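Local atomic coordinates of mannan endo-1,4-beta-mannosidase (Cryptopygus antarcticus, PDB entry 4OOU), a protein that hydrolyses internal beta-1,4-mannosidic linkages in mannans, galactomannans and glucomannans, releasing mainly short manno-oligosaccharides. Residues W46-Y49 with G50-F53; V84-E87 with G88-S91; N138-N141 with V142-L145; S150-N153 with S154-N157; N158-T161 with P162-N165. One frame throughout, in Å; residues are numbered along the deposited sequence.

Contact 1: residues W46-Y49 with G50-F53; sequences WRSY and GSDF
A type II beta turn runs from Ser48 to Ser51, closed by Ser51 N bonding to Ser48 O at 3.1 Å. Gly50 takes the third position at phi 90°, where a beta carbon would be pressed against Tyr49 O, so glycine fits best. Beyond the turn, Asp52 reaches back. Its carboxylate accepts from Arg47 N through the syn lone pairs of both oxygens, a forked bond whose OD2 branch is 3.2 Å long. OD1 also takes Ser48 N at 2.8 Å, the donor 28° out of the carboxylate plane, so three bonds hold the group in place. Aspartate suits the position because its two acceptor oxygens, carried on a short chain, match the neighbouring N-H groups of Arg47 and Ser48. The loop follows strand 35-43 of the TIM barrel and leads into helix 58-74, whose Asn61 receives both Arg47 NH1 and Ser48 OG. An alanine in place of Asp52 would probably leave the amides of Arg47 and Ser48 without acceptors and the loop freer to shift. On the other flank, CD1 of Tyr49 lies 3.5 Å above the Trp46 ring plane, over its centre; CG of Tyr49, anti to its own backbone N (chi1 179°), brings that edge down. Trp46 in turn meets the substrate-binding Trp83 edge-to-face.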
loop_
_atom_site.group_PDB
_atom_site.type_symbol
_atom_site.label_atom_id
_atom_site.label_comp_id
_atom_site.label_asym_id
_atom_site.label_seq_id
_atom_site.Cartn_x
_atom_site.Cartn_y
_atom_site.Cartn_z
ATOM N N TRP A 46 -1.892 12.034 0.613
ATOM C CA TRP A 46 -2.186 12.922 -0.499
ATOM C C TRP A 46 -1.927 14.364 -0.065
ATOM O O TRP A 46 -1.598 14.635 1.079
ATOM C CB TRP A 46 -3.625 12.722 -0.962
ATOM C CG TRP A 46 -4.609 12.944 0.123
ATOM C CD1 TRP A 46 -5.080 14.148 0.558
ATOM C CD2 TRP A 46 -5.219 11.950 0.944
ATOM N NE1 TRP A 46 -5.963 13.965 1.588
ATOM C CE2 TRP A 46 -6.073 12.623 1.848
ATOM C CE3 TRP A 46 -5.144 10.550 1.003
ATOM C CZ2 TRP A 46 -6.843 11.945 2.814
ATOM C CZ3 TRP A 46 -5.935 9.871 1.956
ATOM C CH2 TRP A 46 -6.773 10.583 2.842
ATOM N N ARG A 47 -2.018 15.280 -1.000
ATOM C CA ARG A 47 -2.056 16.699 -0.678
ATOM C C ARG A 47 -3.483 17.133 -1.020
ATOM O O ARG A 47 -4.230 17.602 -0.172
ATOM C CB ARG A 47 -0.966 17.414 -1.492
ATOM C CG ARG A 47 -1.129 18.909 -1.693
ATOM C CD ARG A 47 -1.193 19.690 -0.397
ATOM N NE ARG A 47 -0.864 21.131 -0.498
ATOM C CZ ARG A 47 -1.093 21.962 -1.538
ATOM N NH1 ARG A 47 -1.684 21.591 -2.691
ATOM N NH2 ARG A 47 -0.708 23.223 -1.417
ATOM N N SER A 48 -3.849 16.884 -2.268
ATOM C CA SER A 48 -5.218 16.942 -2.730
ATOM C C SER A 48 -5.788 15.553 -3.088
ATOM O O SER A 48 -5.246 14.856 -3.968
ATOM C CB SER A 48 -5.295 17.860 -3.941
ATOM O OG SER A 48 -4.812 19.133 -3.605
ATOM N N TYR A 49 -6.898 15.193 -2.430
ATOM C CA TYR A 49 -7.384 13.795 -2.372
ATOM C C TYR A 49 -7.839 13.256 -3.691
ATOM O O TYR A 49 -8.953 13.490 -4.090
ATOM C CB TYR A 49 -8.534 13.695 -1.347
ATOM C CG TYR A 49 -9.196 12.328 -1.167
ATOM C CD1 TYR A 49 -8.518 11.254 -0.557
ATOM C CD2 TYR A 49 -10.528 12.127 -1.549
ATOM C CE1 TYR A 49 -9.145 10.014 -0.372
ATOM C CE2 TYR A 49 -11.154 10.906 -1.342
ATOM C CZ TYR A 49 -10.473 9.842 -0.770
ATOM O OH TYR A 49 -11.131 8.619 -0.605
ATOM N N GLY A 50 -6.978 12.543 -4.390
ATOM C CA GLY A 50 -7.366 11.989 -5.682
ATOM C C GLY A 50 -7.083 12.896 -6.860
ATOM O O GLY A 50 -7.204 12.433 -8.000
ATOM N N SER A 51 -6.705 14.163 -6.595
ATOM C CA SER A 51 -6.242 15.113 -7.635
ATOM C C SER A 51 -4.751 15.596 -7.571
ATOM O O SER A 51 -4.431 16.705 -8.013
ATOM C CB SER A 51 -7.175 16.322 -7.707
ATOM O OG SER A 51 -7.206 17.037 -6.502
ATOM N N ASP A 52 -3.848 14.750 -7.080
ATOM C CA ASP A 52 -2.453 15.111 -6.943
ATOM C C ASP A 52 -1.749 14.991 -8.262
ATOM O O ASP A 52 -0.904 15.810 -8.584
ATOM C CB ASP A 52 -1.736 14.187 -5.974
ATOM C CG ASP A 52 -1.946 14.567 -4.524
ATOM O OD1 ASP A 52 -2.163 15.757 -4.227
ATOM O OD2 ASP A 52 -1.873 13.638 -3.685
ATOM N N PHE A 53 -2.075 13.927 -8.988
ATOM C CA PHE A 53 -1.563 13.672 -10.311
ATOM C C PHE A 53 -2.682 13.599 -11.376
ATOM O O PHE A 53 -3.808 13.129 -11.092
ATOM C CB PHE A 53 -0.874 12.334 -10.292
ATOM C CG PHE A 53 0.018 12.124 -9.113
ATOM C CD1 PHE A 53 1.356 12.494 -9.167
ATOM C CD2 PHE A 53 -0.478 11.518 -7.961
ATOM C CE1 PHE A 53 2.175 12.279 -8.083
ATOM C CE2 PHE A 53 0.337 11.295 -6.867
ATOM C CZ PHE A 53 1.670 11.672 -6.929
#

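Contact 2: residues V84-E87 with G88-S91; sequences VHVE and GQVS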
loop_
_atom_site.group_PDB
_atom_site.type_symbol
_atom_site.label_atom_id
_atom_site.label_comp_id
_atom_site.label_asym_id
_atom_site.label_seq_id
_atom_site.Cartn_x
_atom_site.Cartn_y
_atom_site.Cartn_z
ATOM N N VAL A 84 -3.040 7.392 -5.646
ATOM C CA VAL A 84 -3.144 7.823 -7.056
ATOM C C VAL A 84 -4.579 7.946 -7.623
ATOM O O VAL A 84 -5.130 9.057 -7.668
ATOM C CB VAL A 84 -2.260 6.960 -8.000
ATOM C CG1 VAL A 84 -2.126 7.650 -9.364
ATOM C CG2 VAL A 84 -0.882 6.750 -7.389
ATOM N N HIS A 85 -5.185 6.868 -8.107
ATOM C CA HIS A 85 -6.533 7.035 -8.652
ATOM C C HIS A 85 -7.533 7.452 -7.548
ATOM O O HIS A 85 -8.336 8.386 -7.743
ATOM C CB HIS A 85 -7.033 5.779 -9.351
ATOM C CG HIS A 85 -6.081 5.237 -10.354
ATOM N ND1 HIS A 85 -5.245 6.046 -11.092
ATOM C CD2 HIS A 85 -5.827 3.969 -10.746
ATOM C CE1 HIS A 85 -4.488 5.294 -11.874
ATOM N NE2 HIS A 85 -4.834 4.032 -11.692
ATOM N N VAL A 86 -7.455 6.777 -6.402
ATOM C CA VAL A 86 -8.338 7.061 -5.249
ATOM C C VAL A 86 -9.789 6.706 -5.595
ATOM O O VAL A 86 -10.135 5.527 -5.564
ATOM C CB VAL A 86 -8.170 8.510 -4.713
ATOM C CG1 VAL A 86 -8.924 8.728 -3.410
ATOM C CG2 VAL A 86 -6.690 8.818 -4.495
ATOM N N GLU A 87 -10.614 7.682 -5.952
ATOM C CA GLU A 87 -12.044 7.456 -6.201
ATOM C C GLU A 87 -12.387 7.988 -7.575
ATOM O O GLU A 87 -13.462 8.494 -7.789
ATOM C CB GLU A 87 -12.942 8.143 -5.120
ATOM C CG GLU A 87 -12.913 7.495 -3.751
ATOM C CD GLU A 87 -13.939 8.090 -2.772
ATOM O OE1 GLU A 87 -13.522 8.809 -1.849
ATOM O OE2 GLU A 87 -15.166 7.856 -2.882
ATOM N N GLY A 88 -11.464 7.888 -8.514
ATOM C CA GLY A 88 -11.710 8.336 -9.885
ATOM C C GLY A 88 -11.821 9.831 -10.101
ATOM O O GLY A 88 -12.267 10.271 -11.151
ATOM N N GLN A 89 -11.441 10.630 -9.125
ATOM C CA GLN A 89 -11.687 12.055 -9.221
ATOM C C GLN A 89 -11.046 12.733 -10.440
ATOM O O GLN A 89 -11.613 13.698 -10.998
ATOM C CB GLN A 89 -11.193 12.738 -7.952
ATOM C CG GLN A 89 -12.016 12.367 -6.739
ATOM C CD GLN A 89 -11.342 11.348 -5.866
ATOM O OE1 GLN A 89 -10.656 10.443 -6.351
ATOM N NE2 GLN A 89 -11.524 11.491 -4.553
ATOM N N VAL A 90 -9.862 12.229 -10.797
ATOM C CA VAL A 90 -9.046 12.704 -11.911
ATOM C C VAL A 90 -8.608 11.519 -12.756
ATOM O O VAL A 90 -8.686 11.580 -13.984
ATOM C CB VAL A 90 -7.766 13.410 -11.423
ATOM C CG1 VAL A 90 -6.761 13.595 -12.568
ATOM C CG2 VAL A 90 -8.099 14.745 -10.808
ATOM N N SER A 91 -8.139 10.464 -12.096
ATOM C CA SER A 91 -7.730 9.241 -12.773
ATOM C C SER A 91 -8.516 8.010 -12.393
ATOM O O SER A 91 -9.134 7.976 -11.319
ATOM C CB SER A 91 -6.309 8.942 -12.403
ATOM O OG SER A 91 -5.516 9.160 -13.526
#
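His85 and Ser91 press together at the inner end of this turn, where CB of Ser91 comes to 3.4 Å from His85 ND1, obliquely to the imidazole ring. The small serine lets the chain pass this close. Ser91 OG bonds to Thr103 O, and His85 NE2 bonds to Tyr155 OH; ND1, by contrast, is buried with no partner in the model. His85 CB also lies 3.6 Å from Ser91 O. Midway, Gly88 N bonds to His85 O at 3.3 Å, and glycine readily takes the positive phi required there. The outer part is looser. Gln89 is exposed, yet its chain bends at chi2 (102°) and folds the amide back over the turn. There OE1 accepts from Glu87 N at 2.8 Å, the donor tilted 34° from the amide carbonyl plane, and also touches Val86 CB at 3.5 Å. The long glutamine thus supplies an acceptor for a backbone N-H. Glu87 extends away from the turn, its carboxylate gripped by Tyr49 OH at OE1 and by Asn138 N at OE2. Such a tight turn, leaving the C-terminal end of strand 79-86 just beyond the substrate-binding Trp83, belongs to the catalytic face of a glycosyl hydrolase family 5 TIM barrel, where the loops after the strands build the cleft.

Contact 3: residues N138-N141 with V142-L145; sequences NNSN and VQNL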
loop_
_atom_site.group_PDB
_atom_site.type_symbol
_atom_site.label_atom_id
_atom_site.label_comp_id
_atom_site.label_asym_id
_atom_site.label_seq_id
_atom_site.Cartn_x
_atom_site.Cartn_y
_atom_site.Cartn_z
ATOM N N ASN A 138 -16.727 5.737 -3.878
ATOM C CA ASN A 138 -18.030 6.324 -4.174
ATOM C C ASN A 138 -18.208 6.638 -5.648
ATOM O O ASN A 138 -19.064 7.443 -6.006
ATOM C CB ASN A 138 -18.195 7.599 -3.346
ATOM C CG ASN A 138 -18.290 7.321 -1.854
ATOM O OD1 ASN A 138 -17.479 7.802 -1.048
ATOM N ND2 ASN A 138 -19.298 6.560 -1.479
ATOM N N ASN A 139 -17.425 5.971 -6.504
ATOM C CA ASN A 139 -17.468 6.201 -7.925
ATOM C C ASN A 139 -17.859 4.938 -8.712
ATOM O O ASN A 139 -17.080 3.971 -8.784
ATOM C CB ASN A 139 -16.132 6.764 -8.411
ATOM C CG ASN A 139 -16.089 6.945 -9.922
ATOM O OD1 ASN A 139 -16.911 6.381 -10.658
ATOM N ND2 ASN A 139 -15.133 7.716 -10.393
ATOM N N SER A 140 -19.063 5.012 -9.317
ATOM C CA SER A 140 -19.703 3.954 -10.093
ATOM C C SER A 140 -18.786 3.316 -11.107
ATOM O O SER A 140 -18.725 2.112 -11.212
ATOM C CB SER A 140 -20.877 4.528 -10.885
ATOM O OG SER A 140 -21.915 4.978 -10.049
ATOM N N ASN A 141 -18.111 4.140 -11.891
ATOM C CA ASN A 141 -17.219 3.636 -12.920
ATOM C C ASN A 141 -16.139 2.728 -12.336
ATOM O O ASN A 141 -15.873 1.652 -12.885
ATOM C CB ASN A 141 -16.587 4.782 -13.731
ATOM C CG ASN A 141 -17.529 5.357 -14.790
ATOM O OD1 ASN A 141 -18.317 4.641 -15.434
ATOM N ND2 ASN A 141 -17.414 6.659 -15.003
ATOM N N VAL A 142 -15.549 3.131 -11.211
ATOM C CA VAL A 142 -14.613 2.236 -10.513
ATOM C C VAL A 142 -15.341 1.001 -9.960
ATOM O O VAL A 142 -14.879 -0.147 -10.121
ATOM C CB VAL A 142 -13.864 2.935 -9.362
ATOM C CG1 VAL A 142 -12.866 1.961 -8.711
ATOM C CG2 VAL A 142 -13.154 4.179 -9.872
ATOM N N GLN A 143 -16.484 1.240 -9.308
ATOM C CA GLN A 143 -17.275 0.145 -8.765
ATOM C C GLN A 143 -17.490 -0.935 -9.824
ATOM O O GLN A 143 -17.348 -2.117 -9.534
ATOM C CB GLN A 143 -18.599 0.651 -8.248
ATOM C CG GLN A 143 -18.453 1.454 -6.977
ATOM C CD GLN A 143 -19.705 2.210 -6.621
ATOM O OE1 GLN A 143 -20.781 1.856 -7.045
ATOM N NE2 GLN A 143 -19.560 3.277 -5.841
ATOM N N ASN A 144 -17.788 -0.536 -11.056
ATOM C CA ASN A 144 -18.038 -1.517 -12.106
ATOM C C ASN A 144 -16.781 -2.235 -12.588
ATOM O O ASN A 144 -16.884 -3.252 -13.245
ATOM C CB ASN A 144 -18.778 -0.892 -13.301
ATOM C CG ASN A 144 -20.201 -0.421 -12.950
ATOM O OD1 ASN A 144 -20.634 0.629 -13.435
ATOM N ND2 ASN A 144 -20.927 -1.190 -12.109
ATOM N N LEU A 145 -15.598 -1.720 -12.261
ATOM C CA LEU A 145 -14.364 -2.457 -12.549
ATOM C C LEU A 145 -14.326 -3.804 -11.804
ATOM O O LEU A 145 -13.746 -4.771 -12.292
ATOM C CB LEU A 145 -13.132 -1.609 -12.214
ATOM C CG LEU A 145 -12.483 -0.770 -13.327
ATOM C CD1 LEU A 145 -13.432 -0.313 -14.433
ATOM C CD2 LEU A 145 -11.769 0.425 -12.706
#
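Asn139 and Val142 meet at the start of helix 140-145, where Asn139 is the N-cap. Its CG is anti to the backbone N (chi1 176°), which swings OD1 round to Asn141 N; this capping bond is 2.8 Å long but bent and weak. Asparagine suits the place because its short amide can accept from the first turn while ND2 donates elsewhere, here to Glu87 O. The same amide carbon packs across the Val142 side chain, CG to CG2 at 4.0 Å, the two side chains roughly at right angles. The main chain then winds normally: Gln143 N reaches Asn139 O at 2.8 Å, and Asn144 N reaches Ser140 O at 2.8 Å. Gln143 has its CG beside the backbone N and then runs extended (chi2 167°), so the chain lies back along the helix start, CG 3.4 Å from Asn139 O. Its NE2 bonds to Gln137 O just ahead of the segment. An alanine at Gln143 would probably leave Gln137 O without this donor and uncover the backbone of Asn139. Asn144, one of the residues that bind substrate, turns its amide carbon back over Ser140 O. Leu145, in contrast, is buried against Phe94; its N bonds to Val142 O at 2.8 Å and only weakly to Asn141 O, and its CD1 lies 3.5 Å from the oxygen of Asn141.

Contact 4: residues S150-N153 with S154-N157; sequences SKLN and SYIN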
loop_
_atom_site.group_PDB
_atom_site.type_symbol
_atom_site.label_atom_id
_atom_site.label_comp_id
_atom_site.label_asym_id
_atom_site.label_seq_id
_atom_site.Cartn_x
_atom_site.Cartn_y
_atom_site.Cartn_z
ATOM N N SER A 150 -14.745 -6.761 -19.173
ATOM C CA SER A 150 -14.271 -5.942 -20.330
ATOM C C SER A 150 -13.823 -4.552 -19.895
ATOM O O SER A 150 -12.835 -4.012 -20.419
ATOM C CB SER A 150 -15.326 -5.833 -21.454
ATOM O OG SER A 150 -16.539 -5.243 -21.000
ATOM N N LYS A 151 -14.552 -3.985 -18.934
ATOM C CA LYS A 151 -14.262 -2.649 -18.452
ATOM C C LYS A 151 -12.972 -2.641 -17.648
ATOM O O LYS A 151 -12.232 -1.657 -17.658
ATOM C CB LYS A 151 -15.437 -2.115 -17.618
ATOM C CG LYS A 151 -16.718 -1.790 -18.405
ATOM C CD LYS A 151 -17.863 -1.337 -17.494
ATOM C CE LYS A 151 -19.126 -0.954 -18.279
ATOM N NZ LYS A 151 -20.285 -0.553 -17.429
ATOM N N LEU A 152 -12.686 -3.743 -16.959
ATOM C CA LEU A 152 -11.417 -3.879 -16.212
ATOM C C LEU A 152 -10.229 -3.924 -17.134
ATOM O O LEU A 152 -9.200 -3.263 -16.877
ATOM C CB LEU A 152 -11.412 -5.144 -15.351
ATOM C CG LEU A 152 -10.240 -5.363 -14.369
ATOM C CD1 LEU A 152 -9.773 -4.102 -13.660
ATOM C CD2 LEU A 152 -10.655 -6.383 -13.328
ATOM N N ASN A 153 -10.374 -4.702 -18.209
ATOM C CA ASN A 153 -9.352 -4.739 -19.226
ATOM C C ASN A 153 -9.138 -3.377 -19.890
ATOM O O ASN A 153 -8.034 -3.097 -20.366
ATOM C CB ASN A 153 -9.637 -5.806 -20.295
ATOM C CG ASN A 153 -9.351 -7.220 -19.802
ATOM O OD1 ASN A 153 -8.228 -7.547 -19.390
ATOM N ND2 ASN A 153 -10.374 -8.073 -19.854
ATOM N N SER A 154 -10.160 -2.525 -19.932
ATOM C CA SER A 154 -9.938 -1.218 -20.517
ATOM C C SER A 154 -9.028 -0.487 -19.571
ATOM O O SER A 154 -8.085 0.193 -20.011
ATOM C CB SER A 154 -11.238 -0.449 -20.785
ATOM O OG SER A 154 -12.043 -0.381 -19.644
ATOM N N TYR A 155 -9.274 -0.658 -18.265
ATOM C CA TYR A 155 -8.403 -0.015 -17.265
ATOM C C TYR A 155 -6.980 -0.497 -17.474
ATOM O O TYR A 155 -6.051 0.294 -17.613
ATOM C CB TYR A 155 -8.829 -0.285 -15.825
ATOM C CG TYR A 155 -7.774 0.181 -14.829
ATOM C CD1 TYR A 155 -7.464 1.537 -14.687
ATOM C CD2 TYR A 155 -7.074 -0.731 -14.034
ATOM C CE1 TYR A 155 -6.490 1.968 -13.784
ATOM C CE2 TYR A 155 -6.092 -0.306 -13.150
ATOM C CZ TYR A 155 -5.805 1.045 -13.017
ATOM O OH TYR A 155 -4.833 1.461 -12.124
ATOM N N ILE A 156 -6.837 -1.802 -17.528
ATOM C CA ILE A 156 -5.540 -2.410 -17.673
ATOM C C ILE A 156 -4.818 -1.891 -18.900
ATOM O O ILE A 156 -3.665 -1.473 -18.816
ATOM C CB ILE A 156 -5.657 -3.950 -17.688
ATOM C CG1 ILE A 156 -6.022 -4.426 -16.265
ATOM C CG2 ILE A 156 -4.344 -4.597 -18.136
ATOM C CD1 ILE A 156 -6.594 -5.817 -16.143
ATOM N N ASN A 157 -5.516 -1.878 -20.031
ATOM C CA ASN A 157 -4.853 -1.701 -21.328
ATOM C C ASN A 157 -4.567 -0.265 -21.642
ATOM O O ASN A 157 -3.459 0.076 -22.109
ATOM C CB ASN A 157 -5.661 -2.387 -22.417
ATOM C CG ASN A 157 -5.715 -3.901 -22.211
ATOM O OD1 ASN A 157 -4.870 -4.476 -21.508
ATOM N ND2 ASN A 157 -6.722 -4.551 -22.778
#
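Leu152 and Ile156, one turn apart, make the apolar contact that lines one flank of the helix: CG of Leu152 is 4.1 Å from CD1 of Ile156. Leu152 CG lies anti to the backbone N (chi1 -173°), a rotation that brings it to the isoleucine methyl, and CD1 of Leu152 also approaches the ring carbon CD2 of Tyr155 at 4.3 Å. The Ile156 side chain lies alongside that of Asn153, both pointing the same way. Behind them the main chain keeps helical bonds, Ile156 N to Leu152 O at 2.9 Å and Asn157 N to Asn153 O at 2.8 Å. This is the early part of helix 149-167, which packs against the barrel; Leu152 and Ile156 face helix 215-232 at Trp224, Ile225 and Ala228, and the Tyr155 ring meets Phe132, whereas Asn157 is exposed. Ser154 is buried, and its hydroxyl is satisfied by Lys151 O and by Val100 N. OG sits between the backbone N and carbonyl carbon (chi1 53°), turned toward Lys151 O; the separation of 2.4 Å is too short to be trusted in detail. Lys151 O accepts Tyr155 N as well, at 3.2 Å. Ser150 and Lys151 themselves bind substrate, and Asp148 OD1, from another substrate-binding residue, accepts from Ser150 OG and Lys151 N at the helix start.

Contact 5: residues N158-T161 with P162-N165; sequences NALT and PMVN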
loop_
_atom_site.group_PDB
_atom_site.type_symbol
_atom_site.label_atom_id
_atom_site.label_comp_id
_atom_site.label_asym_id
_atom_site.label_seq_id
_atom_site.Cartn_x
_atom_site.Cartn_y
_atom_site.Cartn_z
ATOM N N ASN A 158 -5.525 0.580 -21.299
ATOM C CA ASN A 158 -5.464 1.993 -21.606
ATOM C C ASN A 158 -4.897 2.901 -20.532
ATOM O O ASN A 158 -4.647 4.103 -20.779
ATOM C CB ASN A 158 -6.868 2.477 -21.941
ATOM C CG ASN A 158 -7.349 1.923 -23.249
ATOM O OD1 ASN A 158 -6.544 1.619 -24.149
ATOM N ND2 ASN A 158 -8.650 1.775 -23.368
ATOM N N ALA A 159 -4.722 2.362 -19.329
ATOM C CA ALA A 159 -4.103 3.137 -18.269
ATOM C C ALA A 159 -2.952 2.362 -17.674
ATOM O O ALA A 159 -1.816 2.811 -17.748
ATOM C CB ALA A 159 -5.130 3.504 -17.215
ATOM N N LEU A 160 -3.214 1.178 -17.126
ATOM C CA LEU A 160 -2.252 0.566 -16.173
ATOM C C LEU A 160 -0.964 0.026 -16.800
ATOM O O LEU A 160 0.118 0.432 -16.426
ATOM C CB LEU A 160 -2.936 -0.499 -15.324
ATOM C CG LEU A 160 -2.035 -1.122 -14.259
ATOM C CD1 LEU A 160 -1.758 -0.115 -13.172
ATOM C CD2 LEU A 160 -2.664 -2.398 -13.722
ATOM N N THR A 161 -1.096 -0.901 -17.742
ATOM C CA THR A 161 0.042 -1.360 -18.519
ATOM C C THR A 161 0.920 -0.149 -18.957
ATOM O O THR A 161 2.132 -0.126 -18.717
ATOM C CB THR A 161 -0.424 -2.242 -19.687
ATOM O OG1 THR A 161 -1.135 -3.389 -19.189
ATOM C CG2 THR A 161 0.749 -2.718 -20.481
ATOM N N PRO A 162 0.311 0.888 -19.547
ATOM C CA PRO A 162 1.178 2.016 -19.915
ATOM C C PRO A 162 1.843 2.724 -18.725
ATOM O O PRO A 162 2.992 3.200 -18.844
ATOM C CB PRO A 162 0.250 2.974 -20.680
ATOM C CG PRO A 162 -1.075 2.309 -20.781
ATOM C CD PRO A 162 -0.981 0.909 -20.253
ATOM N N MET A 163 1.144 2.802 -17.601
ATOM C CA MET A 163 1.757 3.349 -16.375
ATOM C C MET A 163 2.925 2.468 -15.895
ATOM O O MET A 163 3.995 2.953 -15.548
ATOM C CB MET A 163 0.727 3.457 -15.247
ATOM C CG MET A 163 -0.259 4.590 -15.372
ATOM S SD MET A 163 -1.295 4.534 -13.883
ATOM C CE MET A 163 -2.688 3.779 -14.645
ATOM N N VAL A 164 2.717 1.158 -15.900
ATOM C CA VAL A 164 3.751 0.253 -15.451
ATOM C C VAL A 164 4.967 0.353 -16.353
ATOM O O VAL A 164 6.100 0.329 -15.872
ATOM C CB VAL A 164 3.284 -1.221 -15.423
ATOM C CG1 VAL A 164 4.368 -2.087 -14.783
ATOM C CG2 VAL A 164 1.960 -1.376 -14.660
ATOM N N ASN A 165 4.741 0.450 -17.659
ATOM C CA ASN A 165 5.863 0.356 -18.597
ATOM C C ASN A 165 6.726 1.598 -18.552
ATOM O O ASN A 165 7.946 1.522 -18.718
ATOM C CB ASN A 165 5.381 0.028 -20.010
ATOM C CG ASN A 165 5.174 -1.458 -20.197
ATOM O OD1 ASN A 165 6.082 -2.240 -19.913
ATOM N ND2 ASN A 165 3.971 -1.871 -20.628
#
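Pro162 points its ring back into the preceding turn, where it sits among Asn158, Ala159, Leu160 and Thr161, with CG 3.2 Å from Ala159 O. Beside it, Met163 runs extended and then bends at chi3 (-102°), which brings CE over Ala159 CB at 3.6 Å; the flexible thioether can fold its methyl onto the small alanine. CE also approaches CD1 of Leu160 at 4.3 Å. Leu160 and Val164 meet at an oblique angle, CG to CG2 at 4.0 Å, both turned to helix 215-232. Thr161 and Asn165 lie side by side, pointing the same way, and CG2 of Thr161 touches ND2 of Asn165 at 3.3 Å, while Asn165 OD1 bonds to Lys168 NZ. Regular bonds resume at Met163 N to Ala159 O (3.0 Å), and Val164 N bonds to Leu160 O at 2.7 Å. The helix passes through a wider pi-type turn at 158-160, in a stretch of helix 149-167 that covers the barrel. Because Pro162 N carries no hydrogen, the ring packs on the preceding turn without a bond from N, and the helix kinks there.

In the fold
Every contact is local, its two segments joined directly, so none nests in or crosses another, and they follow in series. Contact 1 shapes the loop between strand 35-43 and helix 58-74. Contact 2 turns the chain off the end of strand 79-86 and touches contact 1 through Tyr49 and Glu87. Contact 3 begins helix 140-145 after strand 126-133 and joins contact 2 through Glu87, Asn138 and Asn139; its Leu145 packs against Leu152 and Lys151 of contact 4. Contacts 4 and 5 are successive parts of helix 149-167, probably hydrogen-bonded from Tyr155 O and Ile156 O to the N-H groups of Leu160 and Thr161. His85 joins contact 2 to that helix at Tyr155 and Met163.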